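Local coordinates for protein archaeosine synthase (Pyrobaculum calidifontis, PDB 5K0P) that converts the nitrile of preQ0 in the D-loop of archaeal tRNA to a formamidine, using free ammonium, in the last step of archaeosine biosynthesis, at residues E46-M51 / V67-K72. Numbering follows the deposited sequence.
Sequences EEFKKM and VDLLEK
Leu69 and Lys72 of helix 62-77 meet Phe48 and Met51 of helix 45-53. These are the two helices of the tunnel-fold (T-fold) subunit, which pack with the four-stranded antiparallel sheet. Their segment axes run roughly antiparallel, at 149°, and come no closer than 11.2 Å, so side chains alone make the contact, apart from Lys72 O. The nearest backbones are at Met51 and Leu69, whose CA atoms are 7.2 Å apart. Glu46, a turn before Lys50 on the first helix, belongs to the substrate site shared between adjacent subunits.

Along 67-72, Leu69 touches both Met51 and Phe48. Its CG is anti to the backbone N (chi1 -179°), which turns CD1 to Met51 and CD2 to the Phe48 ring. CD1 packs on Met51 CB at 3.8 Å. CD2 approaches the Phe48 ring obliquely, 4.4 Å from CE1. Phe48 and Leu69 also touch Val34 and Val32 of strand 27-37, so this apolar layer joins both helices to the sheet. Phe48 further packs on Val93 of a neighbouring subunit.

Lys72 closes the contact, one turn on from Leu69. The Lys72 and Met51 chains run past one another, pointing opposite ways. The lysine NZ makes a weak hydrogen bond to Ser54 OG. Met51 is extended beyond CG, out to its methyl (chi3 180°), which puts the sulfur at Lys72 CB and the methyl at its carbonyl O. SD lies 3.9 Å from Lys72 CB, and CE rests 3.6 Å from Lys72 O.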
loop_
_atom_site.group_PDB
_atom_site.type_symbol
_atom_site.label_atom_id
_atom_site.label_comp_id
_atom_site.label_asym_id
_atom_site.label_seq_id
_atom_site.Cartn_x
_atom_site.Cartn_y
_atom_site.Cartn_z
ATOM N N GLU A 46 5.322 27.224 -13.625
ATOM C CA GLU A 46 4.528 27.466 -14.845
ATOM C C GLU A 46 5.475 27.259 -15.992
ATOM O O GLU A 46 5.054 26.685 -16.952
ATOM C CB GLU A 46 3.918 28.895 -14.906
ATOM C CG GLU A 46 2.855 29.228 -13.852
ATOM C CD GLU A 46 3.381 29.783 -12.477
ATOM O OE1 GLU A 46 4.507 29.407 -11.966
ATOM O OE2 GLU A 46 2.603 30.581 -11.853
ATOM N N GLU A 47 6.740 27.692 -15.871
ATOM C CA GLU A 47 7.734 27.552 -16.948
ATOM C C GLU A 47 8.109 26.094 -17.110
ATOM O O GLU A 47 8.154 25.590 -18.246
ATOM C CB GLU A 47 8.950 28.419 -16.702
ATOM C CG GLU A 47 9.800 28.568 -17.945
ATOM C CD GLU A 47 11.112 29.390 -17.806
ATOM O OE1 GLU A 47 11.334 30.174 -16.845
ATOM O OE2 GLU A 47 11.952 29.262 -18.722
ATOM N N PHE A 48 8.321 25.392 -15.991
ATOM C CA PHE A 48 8.475 23.935 -16.070
ATOM C C PHE A 48 7.330 23.159 -16.826
ATOM O O PHE A 48 7.607 22.362 -17.724
ATOM C CB PHE A 48 8.717 23.338 -14.665
ATOM C CG PHE A 48 8.752 21.865 -14.658
ATOM C CD1 PHE A 48 9.833 21.168 -15.282
ATOM C CD2 PHE A 48 7.709 21.126 -14.094
ATOM C CE1 PHE A 48 9.884 19.795 -15.255
ATOM C CE2 PHE A 48 7.804 19.744 -14.082
ATOM C CZ PHE A 48 8.881 19.092 -14.645
ATOM N N LYS A 49 6.076 23.405 -16.439
ATOM C CA LYS A 49 4.976 22.763 -17.084
ATOM C C LYS A 49 4.915 23.086 -18.621
ATOM O O LYS A 49 4.609 22.239 -19.425
ATOM C CB LYS A 49 3.726 23.225 -16.469
ATOM C CG LYS A 49 2.535 22.712 -17.222
ATOM C CD LYS A 49 1.298 23.027 -16.432
ATOM C CE LYS A 49 0.173 21.998 -16.600
ATOM N NZ LYS A 49 -0.203 21.628 -17.976
ATOM N N LYS A 50 5.167 24.321 -19.010
ATOM C CA LYS A 50 5.275 24.635 -20.494
ATOM C C LYS A 50 6.427 23.783 -21.171
ATOM O O LYS A 50 6.306 23.296 -22.310
ATOM C CB LYS A 50 5.481 26.151 -20.813
ATOM C CG LYS A 50 4.548 27.188 -20.197
ATOM C CD LYS A 50 3.003 27.065 -20.442
ATOM C CE LYS A 50 2.068 26.339 -19.363
ATOM N NZ LYS A 50 2.201 26.518 -17.825
ATOM N N MET A 51 7.580 23.666 -20.517
ATOM C CA MET A 51 8.667 22.839 -21.084
ATOM C C MET A 51 8.166 21.413 -21.330
ATOM O O MET A 51 8.326 20.867 -22.411
ATOM C CB MET A 51 9.850 22.786 -20.142
ATOM C CG MET A 51 10.639 24.092 -19.986
ATOM S SD MET A 51 11.935 23.824 -18.753
ATOM C CE MET A 51 12.659 25.457 -18.791
ATOM N N VAL A 67 17.077 14.040 -22.095
ATOM C CA VAL A 67 18.260 14.865 -22.348
ATOM C C VAL A 67 17.872 16.288 -22.826
ATOM O O VAL A 67 18.408 17.276 -22.362
ATOM C CB VAL A 67 19.219 14.177 -23.312
ATOM C CG1 VAL A 67 20.368 15.071 -23.584
ATOM C CG2 VAL A 67 19.691 12.863 -22.723
ATOM N N ASP A 68 16.878 16.374 -23.688
ATOM C CA ASP A 68 16.407 17.661 -24.184
ATOM C C ASP A 68 15.844 18.525 -23.042
ATOM O O ASP A 68 16.134 19.709 -22.959
ATOM C CB ASP A 68 15.357 17.472 -25.280
ATOM C CG ASP A 68 15.052 18.736 -25.978
ATOM O OD1 ASP A 68 15.956 19.283 -26.624
ATOM O OD2 ASP A 68 13.943 19.207 -25.839
ATOM N N LEU A 69 15.058 17.914 -22.170
ATOM C CA LEU A 69 14.449 18.615 -21.057
ATOM C C LEU A 69 15.559 19.056 -20.073
ATOM O O LEU A 69 15.489 20.133 -19.548
ATOM C CB LEU A 69 13.357 17.730 -20.377
ATOM C CG LEU A 69 12.593 18.350 -19.166
ATOM C CD1 LEU A 69 11.935 19.666 -19.563
ATOM C CD2 LEU A 69 11.510 17.405 -18.607
ATOM N N LEU A 70 16.572 18.242 -19.846
ATOM C CA LEU A 70 17.770 18.670 -19.044
ATOM C C LEU A 70 18.406 19.909 -19.547
ATOM O O LEU A 70 18.747 20.854 -18.749
ATOM C CB LEU A 70 18.793 17.552 -18.998
ATOM C CG LEU A 70 19.975 17.875 -18.090
ATOM C CD1 LEU A 70 20.193 16.840 -17.020
ATOM C CD2 LEU A 70 21.220 17.961 -18.917
ATOM N N GLU A 71 18.534 19.932 -20.890
ATOM C CA GLU A 71 19.143 21.057 -21.572
ATOM C C GLU A 71 18.232 22.254 -21.447
ATOM O O GLU A 71 18.778 23.339 -21.209
ATOM C CB GLU A 71 19.570 20.767 -23.012
ATOM C CG GLU A 71 20.861 19.936 -23.117
ATOM C CD GLU A 71 22.103 20.525 -22.316
ATOM O OE1 GLU A 71 22.446 21.759 -22.305
ATOM O OE2 GLU A 71 22.780 19.714 -21.656
ATOM N N LYS A 72 16.897 22.076 -21.506
ATOM C CA LYS A 72 16.002 23.189 -21.267
ATOM C C LYS A 72 16.129 23.809 -19.896
ATOM O O LYS A 72 16.139 25.070 -19.750
ATOM C CB LYS A 72 14.561 22.786 -21.463
ATOM C CG LYS A 72 14.224 22.809 -22.922
ATOM C CD LYS A 72 13.090 21.883 -23.224
ATOM C CE LYS A 72 12.796 21.880 -24.708
ATOM N NZ LYS A 72 11.606 22.690 -24.852
#